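Local structure of putative PAS/PAC sensor protein (Nakamurella multipartita DSM 44233, 6HMJ) at residues N265-F268 with E269-T272; V354-D357 with Q358-Q362; L34-P38 with G39-L43; L80-A83 with E84-P87. The protein senses blue light through a bound flavin mononucleotide and mediates RNA binding, and thereby translational regulation. All blocks are in the same frame, centred on the assembly; numbering follows the deposited sequence.

Interaction 1: N265-F268 with E269-T272; sequences NPAF and ERLT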
loop_
_atom_site.group_PDB
_atom_site.type_symbol
_atom_site.label_atom_id
_atom_site.label_comp_id
_atom_site.label_asym_id
_atom_site.label_seq_id
_atom_site.Cartn_x
_atom_site.Cartn_y
_atom_site.Cartn_z
ATOM N N ASN A 265 17.964 36.631 5.670
ATOM C CA ASN A 265 16.575 36.928 6.005
ATOM C C ASN A 265 15.983 35.817 6.856
ATOM O O ASN A 265 16.545 34.725 6.972
ATOM C CB ASN A 265 15.774 37.135 4.721
ATOM C CG ASN A 265 15.614 35.856 3.914
ATOM O OD1 ASN A 265 16.224 34.833 4.217
ATOM N ND2 ASN A 265 14.797 35.918 2.868
ATOM N N PRO A 266 14.825 36.064 7.474
ATOM C CA PRO A 266 14.242 35.044 8.365
ATOM C C PRO A 266 13.961 33.716 7.681
ATOM O O PRO A 266 14.038 32.669 8.339
ATOM C CB PRO A 266 12.948 35.709 8.857
ATOM C CG PRO A 266 13.197 37.172 8.719
ATOM C CD PRO A 266 14.056 37.321 7.497
ATOM N N ALA A 267 13.625 33.716 6.388
ATOM C CA ALA A 267 13.418 32.453 5.689
ATOM C C ALA A 267 14.671 31.594 5.749
ATOM O O ALA A 267 14.590 30.362 5.850
ATOM C CB ALA A 267 13.015 32.711 4.238
ATOM N N PHE A 268 15.842 32.227 5.690
ATOM C CA PHE A 268 17.088 31.500 5.896
ATOM C C PHE A 268 17.175 30.974 7.322
ATOM O O PHE A 268 17.641 29.852 7.551
ATOM C CB PHE A 268 18.277 32.407 5.577
ATOM C CG PHE A 268 19.611 31.753 5.770
ATOM C CD1 PHE A 268 20.274 31.852 6.982
ATOM C CD2 PHE A 268 20.209 31.050 4.738
ATOM C CE1 PHE A 268 21.505 31.256 7.164
ATOM C CE2 PHE A 268 21.439 30.452 4.913
ATOM C CZ PHE A 268 22.089 30.557 6.131
ATOM N N GLU A 269 16.716 31.766 8.296
ATOM C CA GLU A 269 16.754 31.320 9.684
ATOM C C GLU A 269 15.871 30.096 9.892
ATOM O O GLU A 269 16.273 29.141 10.566
ATOM C CB GLU A 269 16.328 32.460 10.610
ATOM C CG GLU A 269 17.187 33.719 10.476
ATOM C CD GLU A 269 16.833 34.796 11.490
ATOM O OE1 GLU A 269 16.138 34.485 12.481
ATOM O OE2 GLU A 269 17.264 35.953 11.301
ATOM N N ARG A 270 14.665 30.100 9.314
ATOM C CA ARG A 270 13.802 28.927 9.412
ATOM C C ARG A 270 14.425 27.726 8.710
ATOM O O ARG A 270 14.379 26.604 9.224
ATOM C CB ARG A 270 12.417 29.226 8.835
ATOM C CG ARG A 270 11.554 30.119 9.715
ATOM C CD ARG A 270 10.174 30.351 9.109
ATOM N NE ARG A 270 9.946 31.751 8.755
ATOM C CZ ARG A 270 9.949 32.238 7.514
ATOM N NH1 ARG A 270 10.168 31.447 6.469
ATOM N NH2 ARG A 270 9.730 33.531 7.316
ATOM N N LEU A 271 15.004 27.943 7.526
ATOM C CA LEU A 271 15.538 26.831 6.747
ATOM C C LEU A 271 16.682 26.142 7.475
ATOM O O LEU A 271 16.741 24.908 7.529
ATOM C CB LEU A 271 16.013 27.341 5.386
ATOM C CG LEU A 271 16.794 26.378 4.492
ATOM C CD1 LEU A 271 15.893 25.255 4.014
ATOM C CD2 LEU A 271 17.414 27.121 3.316
ATOM N N THR A 272 17.596 26.919 8.049
ATOM C CA THR A 272 18.827 26.379 8.606
ATOM C C THR A 272 18.796 26.231 10.120
ATOM O O THR A 272 19.642 25.518 10.670
ATOM C CB THR A 272 20.015 27.273 8.227
ATOM O OG1 THR A 272 19.844 28.574 8.810
ATOM C CG2 THR A 272 20.125 27.403 6.715
#
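Phe268 and Thr272 meet one helical turn apart, through a carbonyl and through a ring. Phe268 O is gripped twice: Thr272 N donates to it at 3.0 Å, and Thr272 OG1 gives its proton to Phe268 O at 2.8 Å. The two donors arrive from opposite faces of the carbonyl plane. Thr272 OG1 is itself an acceptor for Tyr274 N, which engages the hydroxyl on both counts. The Thr272 chi1 of 63° sets OG1 between the backbone N and the carbonyl carbon, and the methyl then falls over the Phe268 ring as a CH-pi contact. Thr272 CG2 lies 3.9 Å from the centroid of the Phe268 ring, 18° off its normal. Were Phe268 an alanine, the Thr272 methyl would probably lose its aromatic face and a gap would open beside Gln347.

At the start of the helix, Asn265 OD1 caps Phe268 N at 3.0 Å, with the donor 39° out of the carbonyl plane. OD1 also accepts from Ile249 N, while ND2 donates to Val247 O and Ala242 O, so both ends of this buried amide are satisfied. The i to i+4 helical bonds follow, with Glu269 N to Asn265 O at 3.2 Å and Arg270 N to Pro266 O at 2.8 Å. The Arg270 guanidinium folds back, one face over Pro266 O and the Ala267 backbone.

Phe268 stands about 5 Å, nearest atoms, from the bound flavin mononucleotide: this is an N-capped short helix beside the chromophore pocket of a light-oxygen-voltage PAS domain.

Interaction 2: V354-D357 with Q358-Q362; sequences VERD and QQLEQ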
loop_
_atom_site.group_PDB
_atom_site.type_symbol
_atom_site.label_atom_id
_atom_site.label_comp_id
_atom_site.label_asym_id
_atom_site.label_seq_id
_atom_site.Cartn_x
_atom_site.Cartn_y
_atom_site.Cartn_z
ATOM N N VAL A 354 14.857 15.814 -4.978
ATOM C CA VAL A 354 16.074 15.024 -5.139
ATOM C C VAL A 354 15.800 13.557 -4.835
ATOM O O VAL A 354 16.322 12.660 -5.506
ATOM C CB VAL A 354 17.198 15.585 -4.247
ATOM C CG1 VAL A 354 18.314 14.556 -4.070
ATOM C CG2 VAL A 354 17.749 16.872 -4.841
ATOM N N GLU A 355 14.990 13.290 -3.808
ATOM C CA GLU A 355 14.674 11.911 -3.456
ATOM C C GLU A 355 13.989 11.195 -4.615
ATOM O O GLU A 355 14.278 10.023 -4.889
ATOM C CB GLU A 355 13.796 11.880 -2.206
ATOM C CG GLU A 355 13.940 10.608 -1.389
ATOM C CD GLU A 355 15.284 10.508 -0.705
ATOM O OE1 GLU A 355 15.612 11.411 0.090
ATOM O OE2 GLU A 355 16.011 9.529 -0.973
ATOM N N ARG A 356 13.073 11.881 -5.304
ATOM C CA ARG A 356 12.446 11.299 -6.485
ATOM C C ARG A 356 13.459 11.117 -7.608
ATOM O O ARG A 356 13.542 10.043 -8.215
ATOM C CB ARG A 356 11.287 12.177 -6.954
ATOM C CG ARG A 356 10.598 11.667 -8.217
ATOM C CD ARG A 356 9.461 12.583 -8.635
ATOM N NE ARG A 356 8.704 12.051 -9.765
ATOM C CZ ARG A 356 8.907 12.386 -11.038
ATOM N NH1 ARG A 356 9.849 13.259 -11.369
ATOM N NH2 ARG A 356 8.157 11.843 -11.988
ATOM N N ASP A 357 14.238 12.160 -7.902
ATOM C CA ASP A 357 15.239 12.062 -8.958
ATOM C C ASP A 357 16.157 10.864 -8.751
ATOM O O ASP A 357 16.592 10.240 -9.725
ATOM C CB ASP A 357 16.066 13.349 -9.022
ATOM C CG ASP A 357 15.228 14.567 -9.380
ATOM O OD1 ASP A 357 14.179 14.404 -10.036
ATOM O OD2 ASP A 357 15.626 15.691 -9.010
ATOM N N GLN A 358 16.466 10.527 -7.494
ATOM C CA GLN A 358 17.388 9.429 -7.231
ATOM C C GLN A 358 16.750 8.081 -7.545
ATOM O O GLN A 358 17.403 7.199 -8.114
ATOM C CB GLN A 358 17.871 9.486 -5.781
ATOM C CG GLN A 358 18.950 10.532 -5.547
ATOM C CD GLN A 358 19.457 10.553 -4.118
ATOM O OE1 GLN A 358 18.720 10.254 -3.179
ATOM N NE2 GLN A 358 20.728 10.895 -3.949
ATOM N N GLN A 359 15.474 7.900 -7.192
ATOM C CA GLN A 359 14.774 6.685 -7.596
ATOM C C GLN A 359 14.713 6.592 -9.116
ATOM O O GLN A 359 14.995 5.539 -9.699
ATOM C CB GLN A 359 13.369 6.650 -6.996
ATOM C CG GLN A 359 13.323 6.723 -5.475
ATOM C CD GLN A 359 13.881 5.479 -4.807
ATOM O OE1 GLN A 359 13.870 4.390 -5.382
ATOM N NE2 GLN A 359 14.361 5.633 -3.577
ATOM N N LEU A 360 14.353 7.696 -9.775
ATOM C CA LEU A 360 14.353 7.725 -11.234
ATOM C C LEU A 360 15.740 7.417 -11.779
ATOM O O LEU A 360 15.870 6.786 -12.834
ATOM C CB LEU A 360 13.869 9.085 -11.733
ATOM C CG LEU A 360 12.386 9.416 -11.528
ATOM C CD1 LEU A 360 12.073 10.817 -12.040
ATOM C CD2 LEU A 360 11.491 8.400 -12.208
ATOM N N GLU A 361 16.785 7.860 -11.078
ATOM C CA GLU A 361 18.150 7.593 -11.516
ATOM C C GLU A 361 18.470 6.105 -11.458
ATOM O O GLU A 361 19.197 5.588 -12.316
ATOM C CB GLU A 361 19.126 8.386 -10.644
ATOM C CG GLU A 361 20.555 8.508 -11.168
ATOM C CD GLU A 361 20.644 8.764 -12.656
ATOM O OE1 GLU A 361 19.754 9.443 -13.207
ATOM O OE2 GLU A 361 21.612 8.272 -13.277
ATOM N N GLN A 362 17.928 5.395 -10.468
ATOM C CA GLN A 362 18.175 3.963 -10.372
ATOM C C GLN A 362 17.524 3.210 -11.527
ATOM O O GLN A 362 18.111 2.264 -12.065
ATOM C CB GLN A 362 17.674 3.437 -9.027
ATOM C CG GLN A 362 18.794 3.147 -8.034
ATOM C CD GLN A 362 18.378 3.380 -6.594
ATOM O OE1 GLN A 362 18.169 2.434 -5.835
ATOM N NE2 GLN A 362 18.263 4.647 -6.209
#
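Leu360 lays its CD1 methyl over one face of the Arg356 guanidinium, toward the rim of the group, with Leu360 CD1 3.4 Å from Arg356 NH1. Arg356 reaches this place because its chain is fully extended from CG to NE, starting with CG anti to the backbone N (chi1 178°). The backbone of the pair is bonded as well: Leu360 N donates to Arg356 O at 2.9 Å in an almost straight bond, 178° at the hydrogen.

On the same helix, Val354 CG1 touches Gln358 CD at 4.2 Å. Glu355 OE2 and Gln358 OE1 stand 3.6 Å apart, with carboxylate and amide planes turned 72° to each other. Neither oxygen can donate if the glutamate is ionised, so their approach is probably set by other partners: Glu355 OE2 accepts from Ser197 OG, and Gln358 NE2 donates to Ser209 O. Further along, Gln358 O accepts twice from a single residue, from Gln362 N at 3.0 Å and from Gln362 NE2 at 3.3 Å, the donors reaching Gln358 O from opposite faces of its plane.

A second shell fixes the polar ends. Arg356 NE and NH2 bond to Phe150 O and Asp151 O in the loop before helix 154-167, and that helix supplies His164 for Gln359 OE1 and Trp163 for Gln362 OE1. Helix 351-372 is thus wedged among several elements: Trp325 of strand 323-334 packs on Val354 and Gln358, Arg193 of helix 192-202 touches Glu355 and Arg356, and helix 154-167 of the ANTAR domain receives Gln359 and Gln362.

Interaction 3: L34-P38 with G39-L43; sequences LGFAP and GDVVL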
loop_
_atom_site.group_PDB
_atom_site.type_symbol
_atom_site.label_atom_id
_atom_site.label_comp_id
_atom_site.label_asym_id
_atom_site.label_seq_id
_atom_site.Cartn_x
_atom_site.Cartn_y
_atom_site.Cartn_z
ATOM N N LEU A 34 -21.984 -49.570 -7.196
ATOM C CA LEU A 34 -21.303 -50.338 -8.230
ATOM C C LEU A 34 -21.628 -49.813 -9.625
ATOM O O LEU A 34 -20.788 -49.908 -10.528
ATOM C CB LEU A 34 -21.675 -51.816 -8.104
ATOM C CG LEU A 34 -21.313 -52.464 -6.762
ATOM C CD1 LEU A 34 -21.707 -53.937 -6.733
ATOM C CD2 LEU A 34 -19.829 -52.304 -6.450
ATOM N N GLY A 35 -22.823 -49.253 -9.821
ATOM C CA GLY A 35 -23.184 -48.666 -11.098
ATOM C C GLY A 35 -24.467 -49.217 -11.686
ATOM O O GLY A 35 -24.653 -49.202 -12.907
ATOM N N PHE A 36 -25.364 -49.700 -10.829
ATOM C CA PHE A 36 -26.594 -50.339 -11.267
ATOM C C PHE A 36 -27.745 -49.913 -10.371
ATOM O O PHE A 36 -27.565 -49.695 -9.171
ATOM C CB PHE A 36 -26.498 -51.870 -11.213
ATOM C CG PHE A 36 -25.622 -52.469 -12.268
ATOM C CD1 PHE A 36 -24.316 -52.818 -11.977
ATOM C CD2 PHE A 36 -26.106 -52.704 -13.544
ATOM C CE1 PHE A 36 -23.503 -53.381 -12.941
ATOM C CE2 PHE A 36 -25.299 -53.268 -14.514
ATOM C CZ PHE A 36 -23.995 -53.608 -14.212
ATOM N N ALA A 37 -28.930 -49.790 -10.960
ATOM C CA ALA A 37 -30.110 -49.616 -10.136
ATOM C C ALA A 37 -30.342 -50.918 -9.369
ATOM O O ALA A 37 -29.935 -51.993 -9.821
ATOM C CB ALA A 37 -31.328 -49.278 -10.985
ATOM N N PRO A 38 -30.994 -50.857 -8.208
ATOM C CA PRO A 38 -31.148 -52.088 -7.413
ATOM C C PRO A 38 -31.829 -53.222 -8.161
ATOM O O PRO A 38 -31.447 -54.387 -7.995
ATOM C CB PRO A 38 -31.976 -51.618 -6.207
ATOM C CG PRO A 38 -31.712 -50.151 -6.116
ATOM C CD PRO A 38 -31.546 -49.675 -7.521
ATOM N N GLY A 39 -32.832 -52.915 -8.986
ATOM C CA GLY A 39 -33.533 -53.940 -9.741
ATOM C C GLY A 39 -32.760 -54.508 -10.914
ATOM O O GLY A 39 -33.078 -55.611 -11.372
ATOM N N ASP A 40 -31.756 -53.784 -11.414
ATOM C CA ASP A 40 -31.020 -54.233 -12.589
ATOM C C ASP A 40 -30.101 -55.420 -12.325
ATOM O O ASP A 40 -29.748 -56.128 -13.274
ATOM C CB ASP A 40 -30.188 -53.079 -13.158
ATOM C CG ASP A 40 -31.039 -51.898 -13.577
ATOM O OD1 ASP A 40 -32.249 -52.088 -13.824
ATOM O OD2 ASP A 40 -30.491 -50.779 -13.669
ATOM N N VAL A 41 -29.698 -55.658 -11.079
ATOM C CA VAL A 41 -28.663 -56.643 -10.794
ATOM C C VAL A 41 -29.000 -57.416 -9.529
ATOM O O VAL A 41 -29.600 -56.889 -8.589
ATOM C CB VAL A 41 -27.272 -55.973 -10.662
ATOM C CG1 VAL A 41 -26.275 -56.906 -9.985
ATOM C CG2 VAL A 41 -26.760 -55.559 -12.030
ATOM N N VAL A 42 -28.613 -58.688 -9.526
ATOM C CA VAL A 42 -28.594 -59.505 -8.321
ATOM C C VAL A 42 -27.217 -59.364 -7.689
ATOM O O VAL A 42 -26.197 -59.568 -8.357
ATOM C CB VAL A 42 -28.901 -60.975 -8.645
ATOM C CG1 VAL A 42 -28.679 -61.848 -7.414
ATOM C CG2 VAL A 42 -30.319 -61.126 -9.171
ATOM N N LEU A 43 -27.180 -59.025 -6.404
ATOM C CA LEU A 43 -25.939 -58.655 -5.730
ATOM C C LEU A 43 -25.396 -59.886 -5.014
ATOM O O LEU A 43 -26.019 -60.397 -4.078
ATOM C CB LEU A 43 -26.151 -57.505 -4.749
ATOM C CG LEU A 43 -26.505 -56.131 -5.318
ATOM C CD1 LEU A 43 -26.706 -55.139 -4.183
ATOM C CD2 LEU A 43 -25.416 -55.645 -6.263
#
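Asp40 N donates to Ala37 O at 3.0 Å, closing a four-residue turn through Pro38 and Gly39. The donor stands 59° out of the Ala37 carbonyl plane. The Asp40 side chain returns the bond: Ala37 N donates to Asp40 OD2 at 3.3 Å, meeting the oxygen from above the carboxylate plane rather than within it. Both polar groups of the Ala37 backbone are therefore taken by one residue. With CG anti to the carbonyl carbon (chi1 -60°), the carboxylate is carried back beside the Asp40 backbone N and toward Ala37.

The turn brings Val41 under Phe36. One methyl sits over one face of the ring, shifted toward its rim, in a CH-pi contact, with Val41 CG2 3.4 Å from the centroid of the Phe36 ring and 19° off its normal. Asp40 CB adds an oblique contact, 4.1 Å from Phe36 CD2. A serine in place of Phe36 would probably leave Val41 CG2 without its aromatic partner, and the loop with only the Leu34-Leu43 contact between its apolar side chains.

That second bridge joins the ends of the loop, where Leu34 CD1 meets Leu43 CD2 at 4.1 Å. Helix 28-34 finishes in a Schellman motif, with Gly35 at positive phi and Phe36 N directed to Ala31 O. The chain then doubles back on that helix before helix 45-50 begins: Pro38 rests on Asp28, while Leu43 packs on Leu30 and Ala31 of helix 28-34.

Interaction 4: L80-A83 with E84-P87; sequences LLTA and EAEP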
loop_
_atom_site.group_PDB
_atom_site.type_symbol
_atom_site.label_atom_id
_atom_site.label_comp_id
_atom_site.label_asym_id
_atom_site.label_seq_id
_atom_site.Cartn_x
_atom_site.Cartn_y
_atom_site.Cartn_z
ATOM N N LEU A 80 -12.750 -49.146 -7.462
ATOM C CA LEU A 80 -14.035 -49.534 -8.031
ATOM C C LEU A 80 -13.969 -49.255 -9.526
ATOM O O LEU A 80 -13.697 -48.122 -9.936
ATOM C CB LEU A 80 -15.192 -48.772 -7.379
ATOM C CG LEU A 80 -15.539 -49.165 -5.938
ATOM C CD1 LEU A 80 -16.665 -48.291 -5.407
ATOM C CD2 LEU A 80 -15.916 -50.633 -5.827
ATOM N N LEU A 81 -14.218 -50.281 -10.333
ATOM C CA LEU A 81 -14.128 -50.152 -11.782
ATOM C C LEU A 81 -15.381 -49.501 -12.353
ATOM O O LEU A 81 -16.505 -49.895 -12.021
ATOM C CB LEU A 81 -13.897 -51.523 -12.413
ATOM C CG LEU A 81 -12.716 -52.283 -11.801
ATOM C CD1 LEU A 81 -12.605 -53.679 -12.390
ATOM C CD2 LEU A 81 -11.414 -51.512 -11.976
ATOM N N THR A 82 -15.185 -48.511 -13.223
ATOM C CA THR A 82 -16.277 -47.781 -13.854
ATOM C C THR A 82 -16.255 -48.006 -15.359
ATOM O O THR A 82 -15.229 -47.782 -16.010
ATOM C CB THR A 82 -16.177 -46.282 -13.558
ATOM O OG1 THR A 82 -15.907 -46.082 -12.166
ATOM C CG2 THR A 82 -17.474 -45.577 -13.931
ATOM N N ALA A 83 -17.391 -48.436 -15.905
ATOM C CA ALA A 83 -17.503 -48.706 -17.334
ATOM C C ALA A 83 -17.202 -47.448 -18.139
ATOM O O ALA A 83 -17.929 -46.453 -18.049
ATOM C CB ALA A 83 -18.897 -49.233 -17.665
ATOM N N GLU A 84 -16.122 -47.492 -18.919
ATOM C CA GLU A 84 -15.707 -46.376 -19.769
ATOM C C GLU A 84 -15.318 -45.151 -18.946
ATOM O O GLU A 84 -15.510 -44.012 -19.378
ATOM C CB GLU A 84 -16.807 -46.004 -20.770
ATOM C CG GLU A 84 -17.237 -47.142 -21.679
ATOM C CD GLU A 84 -18.192 -46.687 -22.766
ATOM O OE1 GLU A 84 -18.341 -45.463 -22.956
ATOM O OE2 GLU A 84 -18.804 -47.555 -23.424
ATOM N N ALA A 85 -14.770 -45.375 -17.754
ATOM C CA ALA A 85 -14.257 -44.290 -16.930
ATOM C C ALA A 85 -13.182 -44.847 -16.010
ATOM O O ALA A 85 -13.138 -46.048 -15.729
ATOM C CB ALA A 85 -15.370 -43.616 -16.121
ATOM N N GLU A 86 -12.314 -43.957 -15.542
ATOM C CA GLU A 86 -11.212 -44.363 -14.685
ATOM C C GLU A 86 -11.751 -44.875 -13.347
ATOM O O GLU A 86 -12.767 -44.383 -12.851
ATOM C CB GLU A 86 -10.259 -43.190 -14.468
ATOM C CG GLU A 86 -8.975 -43.534 -13.728
ATOM C CD GLU A 86 -7.991 -44.309 -14.592
ATOM O OE1 GLU A 86 -8.074 -44.205 -15.835
ATOM O OE2 GLU A 86 -7.134 -45.021 -14.028
ATOM N N PRO A 87 -11.098 -45.875 -12.747
ATOM C CA PRO A 87 -11.581 -46.387 -11.459
ATOM C C PRO A 87 -11.601 -45.313 -10.381
ATOM O O PRO A 87 -10.855 -44.331 -10.428
ATOM C CB PRO A 87 -10.579 -47.496 -11.115
ATOM C CG PRO A 87 -10.008 -47.907 -12.412
ATOM C CD PRO A 87 -9.968 -46.672 -13.258
#
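The flat group joining Ala85 to Thr82 is the Thr82 carbonyl: Ala85 N approaches from above its plane, 53° out of it, and donates to Thr82 O at 3.0 Å. This bond closes a type II beta turn from Thr82 to Ala85, the tip of the beta hairpin formed by strands 74-82 and 85-97. Ala83 and Glu84 take the two corners, and Glu84, with phi at 64°, has the positive phi usual at the third position of a type II turn.

Behind the tip the strands run antiparallel, their short axes 174° apart in direction and 5.2 Å apart at closest approach. Pairing there is loose. Pro87 has no N-H to offer; Pro87 CA lies 3.1 Å from Leu80 O, merely a CA-H...O contact, bent at the hydrogen. On one side of the hairpin the Thr82 and Ala85 methyl groups meet, Thr82 CG2 at 3.6 Å from Ala85 CB. That branch is anti to the Thr82 backbone N, and OG1, held beside the N, accepts from Arg88 NH1. Leu80 packs on Arg88 and Ala90 of strand 85-97, and Leu81 exchanges a backbone bond with His51.

Against the Pro87 ring, Leu81 crosses with one branch in apolar contact: Leu81 CD2 sits 3.9 Å from Pro87 CG and 4.2 Å from Pro87 CB.

How the interactions relate
The four contacts are spread along an elongated chain, with interaction 1 at the flavin end, interactions 3 and 4 at the other, and interaction 2 nearer the middle. Interactions 3 and 4 have centres 16 Å apart and nearest atoms about 4 Å apart, without touching. Interactions 1 and 2 have centres 27 Å apart and nearest atoms about 12 Å apart. Interaction 1 borders the chromophore pocket, with the side chain of Leu271 about 3 Å from that of the FMN-binding Gln347, while in interaction 2, on helix 351-372, the side chain of Val354 is about 14 Å from the flavin. The nearest atoms of interactions 1 and 3 are about 85 Å apart.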